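Local structure of aldehyde dehydrogenase 12 (Zea mays, 6D97) at residues A147-F159 and F200-Y214. The protein catalyses the NAD+-dependent oxidation of L-glutamate gamma-semialdehyde to glutamate, the last step of proline catabolism in plants. Sequence-based numbering, arbitrary orientation.
Sequences AEVQVSQKFLENF and FPLEIPLLQLMGALY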
loop_
_atom_site.group_PDB
_atom_site.type_symbol
_atom_site.label_atom_id
_atom_site.label_comp_id
_atom_site.label_asym_id
_atom_site.label_seq_id
_atom_site.Cartn_x
_atom_site.Cartn_y
_atom_site.Cartn_z
ATOM N N ALA A 147 10.574 -23.822 -19.116
ATOM C CA ALA A 147 10.475 -22.901 -17.988
ATOM C C ALA A 147 10.144 -21.493 -18.457
ATOM O O ALA A 147 9.434 -20.751 -17.769
ATOM C CB ALA A 147 11.774 -22.901 -17.183
ATOM N N GLU A 148 10.653 -21.106 -19.628
ATOM C CA GLU A 148 10.316 -19.798 -20.179
ATOM C C GLU A 148 8.827 -19.701 -20.477
ATOM O O GLU A 148 8.188 -18.687 -20.174
ATOM C CB GLU A 148 11.134 -19.537 -21.444
ATOM C CG GLU A 148 11.900 -18.230 -21.434
ATOM C CD GLU A 148 12.469 -17.875 -22.792
ATOM O OE1 GLU A 148 11.941 -16.937 -23.434
ATOM O OE2 GLU A 148 13.446 -18.533 -23.214
ATOM N N VAL A 149 8.251 -20.755 -21.056
ATOM C CA VAL A 149 6.827 -20.736 -21.361
ATOM C C VAL A 149 6.004 -20.777 -20.081
ATOM O O VAL A 149 4.956 -20.128 -19.980
ATOM C CB VAL A 149 6.468 -21.899 -22.300
ATOM C CG1 VAL A 149 5.095 -21.672 -22.897
ATOM C CG2 VAL A 149 7.516 -22.037 -23.388
ATOM N N GLN A 150 6.460 -21.541 -19.086
ATOM C CA GLN A 150 5.722 -21.653 -17.833
ATOM C C GLN A 150 5.673 -20.315 -17.104
ATOM O O GLN A 150 4.619 -19.909 -16.598
ATOM C CB GLN A 150 6.352 -22.730 -16.953
ATOM C CG GLN A 150 6.006 -24.145 -17.378
ATOM C CD GLN A 150 6.916 -25.184 -16.752
ATOM O OE1 GLN A 150 8.063 -24.895 -16.408
ATOM N NE2 GLN A 150 6.405 -26.402 -16.598
ATOM N N VAL A 151 6.811 -19.618 -17.033
ATOM C CA VAL A 151 6.831 -18.281 -16.444
ATOM C C VAL A 151 5.871 -17.364 -17.187
ATOM O O VAL A 151 5.082 -16.631 -16.578
ATOM C CB VAL A 151 8.260 -17.710 -16.445
ATOM C CG1 VAL A 151 8.234 -16.224 -16.115
ATOM C CG2 VAL A 151 9.144 -18.464 -15.464
ATOM N N SER A 152 5.930 -17.391 -18.522
ATOM C CA SER A 152 5.024 -16.582 -19.330
ATOM C C SER A 152 3.571 -16.924 -19.032
ATOM O O SER A 152 2.730 -16.030 -18.882
ATOM C CB SER A 152 5.329 -16.785 -20.815
ATOM O OG SER A 152 6.709 -16.609 -21.076
ATOM N N GLN A 153 3.260 -18.218 -18.925
ATOM C CA GLN A 153 1.884 -18.642 -18.688
ATOM C C GLN A 153 1.396 -18.168 -17.325
ATOM O O GLN A 153 0.274 -17.662 -17.193
ATOM C CB GLN A 153 1.787 -20.165 -18.814
ATOM C CG GLN A 153 0.378 -20.712 -18.968
ATOM C CD GLN A 153 -0.339 -20.866 -17.648
ATOM O OE1 GLN A 153 0.288 -20.965 -16.592
ATOM N NE2 GLN A 153 -1.667 -20.885 -17.700
ATOM N N LYS A 154 2.240 -18.313 -16.297
ATOM C CA LYS A 154 1.870 -17.886 -14.951
ATOM C C LYS A 154 1.688 -16.376 -14.874
ATOM O O LYS A 154 0.761 -15.891 -14.215
ATOM C CB LYS A 154 2.925 -18.353 -13.946
ATOM C CG LYS A 154 2.700 -19.765 -13.421
ATOM C CD LYS A 154 1.542 -19.793 -12.433
ATOM C CE LYS A 154 1.151 -21.211 -12.057
ATOM N NZ LYS A 154 0.508 -21.934 -13.186
ATOM N N PHE A 155 2.567 -15.618 -15.539
ATOM C CA PHE A 155 2.445 -14.163 -15.563
ATOM C C PHE A 155 1.087 -13.738 -16.106
ATOM O O PHE A 155 0.414 -12.878 -15.524
ATOM C CB PHE A 155 3.587 -13.568 -16.395
ATOM C CG PHE A 155 3.379 -12.131 -16.792
ATOM C CD1 PHE A 155 3.834 -11.100 -15.985
ATOM C CD2 PHE A 155 2.754 -11.814 -17.990
ATOM C CE1 PHE A 155 3.654 -9.780 -16.360
ATOM C CE2 PHE A 155 2.565 -10.502 -18.368
ATOM C CZ PHE A 155 3.019 -9.482 -17.556
ATOM N N LEU A 156 0.663 -14.339 -17.219
ATOM C CA LEU A 156 -0.646 -14.026 -17.782
ATOM C C LEU A 156 -1.765 -14.399 -16.819
ATOM O O LEU A 156 -2.790 -13.711 -16.751
ATOM C CB LEU A 156 -0.823 -14.744 -19.121
ATOM C CG LEU A 156 0.086 -14.286 -20.264
ATOM C CD1 LEU A 156 -0.066 -15.197 -21.478
ATOM C CD2 LEU A 156 -0.200 -12.834 -20.628
ATOM N N GLU A 157 -1.586 -15.483 -16.059
ATOM C CA GLU A 157 -2.592 -15.852 -15.069
ATOM C C GLU A 157 -2.713 -14.802 -13.973
ATOM O O GLU A 157 -3.783 -14.656 -13.376
ATOM C CB GLU A 157 -2.277 -17.220 -14.462
ATOM C CG GLU A 157 -2.807 -18.391 -15.271
ATOM C CD GLU A 157 -2.854 -19.680 -14.470
ATOM O OE1 GLU A 157 -3.233 -20.726 -15.042
ATOM O OE2 GLU A 157 -2.518 -19.645 -13.266
ATOM N N ASN A 158 -1.642 -14.048 -13.708
ATOM C CA ASN A 158 -1.692 -13.025 -12.670
ATOM C C ASN A 158 -2.492 -11.798 -13.082
ATOM O O ASN A 158 -2.802 -10.966 -12.223
ATOM C CB ASN A 158 -0.278 -12.595 -12.276
ATOM C CG ASN A 158 0.471 -13.676 -11.526
ATOM O OD1 ASN A 158 -0.127 -14.622 -11.014
ATOM N ND2 ASN A 158 1.787 -13.535 -11.449
ATOM N N PHE A 159 -2.843 -11.665 -14.355
ATOM C CA PHE A 159 -3.503 -10.457 -14.827
ATOM C C PHE A 159 -4.769 -10.799 -15.588
ATOM O O PHE A 159 -5.081 -10.211 -16.627
ATOM C CB PHE A 159 -2.533 -9.611 -15.645
ATOM C CG PHE A 159 -1.353 -9.158 -14.844
ATOM C CD1 PHE A 159 -1.485 -8.122 -13.936
ATOM C CD2 PHE A 159 -0.132 -9.801 -14.949
ATOM C CE1 PHE A 159 -0.421 -7.715 -13.166
ATOM C CE2 PHE A 159 0.943 -9.393 -14.183
ATOM C CZ PHE A 159 0.796 -8.348 -13.289
ATOM N N PHE A 200 16.223 -14.945 -24.214
ATOM C CA PHE A 200 14.875 -15.308 -23.772
ATOM C C PHE A 200 13.888 -14.813 -24.821
ATOM O O PHE A 200 13.328 -13.712 -24.695
ATOM C CB PHE A 200 14.565 -14.740 -22.388
ATOM C CG PHE A 200 15.331 -15.406 -21.275
ATOM C CD1 PHE A 200 14.905 -16.617 -20.748
ATOM C CD2 PHE A 200 16.480 -14.826 -20.760
ATOM C CE1 PHE A 200 15.606 -17.237 -19.731
ATOM C CE2 PHE A 200 17.186 -15.439 -19.739
ATOM C CZ PHE A 200 16.749 -16.647 -19.226
ATOM N N PRO A 201 13.637 -15.601 -25.871
ATOM C CA PRO A 201 12.835 -15.103 -27.000
ATOM C C PRO A 201 11.360 -14.910 -26.683
ATOM O O PRO A 201 10.650 -14.307 -27.498
ATOM C CB PRO A 201 13.026 -16.188 -28.072
ATOM C CG PRO A 201 14.184 -17.027 -27.603
ATOM C CD PRO A 201 14.150 -16.958 -26.113
ATOM N N LEU A 202 10.873 -15.400 -25.546
ATOM C CA LEU A 202 9.466 -15.271 -25.187
ATOM C C LEU A 202 9.257 -14.495 -23.896
ATOM O O LEU A 202 8.493 -13.523 -23.878
ATOM C CB LEU A 202 8.823 -16.660 -25.062
ATOM C CG LEU A 202 7.351 -16.662 -24.643
ATOM C CD1 LEU A 202 6.484 -16.112 -25.768
ATOM C CD2 LEU A 202 6.900 -18.056 -24.247
ATOM N N GLU A 203 9.934 -14.894 -22.817
ATOM C CA GLU A 203 9.606 -14.394 -21.484
ATOM C C GLU A 203 9.803 -12.887 -21.379
ATOM O O GLU A 203 8.912 -12.168 -20.913
ATOM C CB GLU A 203 10.455 -15.118 -20.439
ATOM C CG GLU A 203 10.209 -14.675 -19.011
ATOM C CD GLU A 203 11.095 -15.414 -18.026
ATOM O OE1 GLU A 203 11.555 -16.528 -18.358
ATOM O OE2 GLU A 203 11.341 -14.882 -16.926
ATOM N N ILE A 204 10.964 -12.391 -21.793
ATOM C CA ILE A 204 11.274 -10.970 -21.639
ATOM C C ILE A 204 10.358 -10.125 -22.522
ATOM O O ILE A 204 9.676 -9.231 -22.000
ATOM C CB ILE A 204 12.757 -10.680 -21.930
ATOM C CG1 ILE A 204 13.654 -11.372 -20.903
ATOM C CG2 ILE A 204 13.001 -9.184 -21.955
ATOM C CD1 ILE A 204 15.126 -11.244 -21.213
ATOM N N PRO A 205 10.289 -10.352 -23.844
ATOM C CA PRO A 205 9.421 -9.488 -24.665
ATOM C C PRO A 205 7.943 -9.586 -24.321
ATOM O O PRO A 205 7.256 -8.557 -24.311
ATOM C CB PRO A 205 9.712 -9.958 -26.097
ATOM C CG PRO A 205 10.313 -11.302 -25.954
ATOM C CD PRO A 205 11.059 -11.294 -24.680
ATOM N N LEU A 206 7.428 -10.786 -24.031
ATOM C CA LEU A 206 6.003 -10.915 -23.727
ATOM C C LEU A 206 5.633 -10.154 -22.460
ATOM O O LEU A 206 4.615 -9.453 -22.424
ATOM C CB LEU A 206 5.612 -12.387 -23.588
ATOM C CG LEU A 206 4.198 -12.646 -23.053
ATOM C CD1 LEU A 206 3.152 -12.164 -24.045
ATOM C CD2 LEU A 206 3.983 -14.113 -22.713
ATOM N N LEU A 207 6.451 -10.277 -21.411
ATOM C CA LEU A 207 6.108 -9.670 -20.128
ATOM C C LEU A 207 6.190 -8.150 -20.188
ATOM O O LEU A 207 5.375 -7.456 -19.568
ATOM C CB LEU A 207 7.017 -10.218 -19.029
ATOM C CG LEU A 207 6.522 -11.449 -18.262
ATOM C CD1 LEU A 207 6.190 -12.602 -19.194
ATOM C CD2 LEU A 207 7.540 -11.882 -17.215
ATOM N N GLN A 208 7.163 -7.608 -20.926
ATOM C CA GLN A 208 7.233 -6.159 -21.084
ATOM C C GLN A 208 6.169 -5.661 -22.053
ATOM O O GLN A 208 5.621 -4.566 -21.873
ATOM C CB GLN A 208 8.631 -5.736 -21.547
ATOM C CG GLN A 208 9.764 -6.143 -20.610
ATOM C CD GLN A 208 9.838 -5.296 -19.348
ATOM O OE1 GLN A 208 8.953 -4.485 -19.072
ATOM N NE2 GLN A 208 10.907 -5.479 -18.577
ATOM N N LEU A 209 5.864 -6.450 -23.090
ATOM C CA LEU A 209 4.811 -6.073 -24.032
ATOM C C LEU A 209 3.469 -5.938 -23.326
ATOM O O LEU A 209 2.772 -4.929 -23.486
ATOM C CB LEU A 209 4.713 -7.100 -25.161
ATOM C CG LEU A 209 3.503 -6.958 -26.083
ATOM C CD1 LEU A 209 3.635 -5.688 -26.908
ATOM C CD2 LEU A 209 3.366 -8.177 -26.979
ATOM N N MET A 210 3.093 -6.948 -22.532
ATOM C CA MET A 210 1.814 -6.891 -21.830
ATOM C C MET A 210 1.811 -5.784 -20.786
ATOM O O MET A 210 0.804 -5.085 -20.628
ATOM C CB MET A 210 1.489 -8.240 -21.187
ATOM C CG MET A 210 1.425 -9.390 -22.184
ATOM S SD MET A 210 0.304 -9.077 -23.569
ATOM C CE MET A 210 -1.257 -8.855 -22.714
ATOM N N GLY A 211 2.925 -5.610 -20.067
ATOM C CA GLY A 211 3.009 -4.526 -19.101
ATOM C C GLY A 211 2.770 -3.170 -19.731
ATOM O O GLY A 211 2.004 -2.353 -19.212
ATOM N N ALA A 212 3.409 -2.920 -20.877
ATOM C CA ALA A 212 3.197 -1.664 -21.585
ATOM C C ALA A 212 1.733 -1.496 -21.973
ATOM O O ALA A 212 1.144 -0.426 -21.774
ATOM C CB ALA A 212 4.093 -1.598 -22.822
ATOM N N LEU A 213 1.122 -2.551 -22.521
ATOM C CA LEU A 213 -0.274 -2.462 -22.933
ATOM C C LEU A 213 -1.198 -2.274 -21.737
ATOM O O LEU A 213 -2.164 -1.502 -21.809
ATOM C CB LEU A 213 -0.673 -3.710 -23.720
ATOM C CG LEU A 213 -0.101 -3.822 -25.133
ATOM C CD1 LEU A 213 -0.341 -5.219 -25.700
ATOM C CD2 LEU A 213 -0.712 -2.764 -26.027
ATOM N N TYR A 214 -0.916 -2.965 -20.627
ATOM C CA TYR A 214 -1.781 -2.886 -19.452
ATOM C C TYR A 214 -1.961 -1.447 -18.985
ATOM O O TYR A 214 -3.079 -1.022 -18.672
ATOM C CB TYR A 214 -1.210 -3.724 -18.307
ATOM C CG TYR A 214 -1.225 -5.223 -18.504
ATOM C CD1 TYR A 214 -2.116 -5.824 -19.384
ATOM C CD2 TYR A 214 -0.346 -6.037 -17.796
ATOM C CE1 TYR A 214 -2.130 -7.196 -19.557
ATOM C CE2 TYR A 214 -0.345 -7.407 -17.964
ATOM C CZ TYR A 214 -1.240 -7.985 -18.843
ATOM O OH TYR A 214 -1.240 -9.353 -19.006
#
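F155 and L207 meet at the apolar centre of this buried contact. The branching carbon CG of L207 sits 3.5 Å from the centroid of the F155 ring, nearly over its middle, in a CH-pi contact. The ring comes out between the helices because its CG lies anti to the backbone N (chi1 165°). On its opposite face lies CD2 of F159, offset toward the rim, while M210 CB meets its edge in the ring plane; a flat phenylalanine suits a slot lined this way. Y214 closes the C-terminal end: its CE2 lies 3.7 Å from F159 CG, the two rings oblique to each other, and its hydroxyl, resting against F159 CB, hydrogen-bonds S114 on helix 105-121.

Segment 147-157 of helix 142-157 runs almost parallel to helix 203-214, the axes 13° apart and 9.8 Å at closest approach. The second follows strand 191-196 and leads into 218-223, making a right-handed beta-alpha-beta crossover of the Rossmann-like NAD-binding domain.

Toward the N-terminal end, S152 is small enough for L206 CD2 to approach its CB to 3.5 Å, and its OG turns back to hydrogen-bond to E148 O, a carbonyl that also accepts a hydrogen bond from S152 N. V151 CG1 packs on the carboxylate of E203.

At the polar edge the extended chain of E148 brings OE1 to the start of helix 203-214, where it accepts L202 N (2.8 Å) nearly along its C-O axis and E203 N (2.9 Å) through its anti lone pair. Glutamate suits this place by its length and two oxygens, since OE2 meanwhile makes a salt bridge with K140. An alanine here would probably leave both N-H groups without their shared acceptor and K140 without its charged mate. The edge of the F200 ring abuts the carboxylate carbon, with the planes 75° apart.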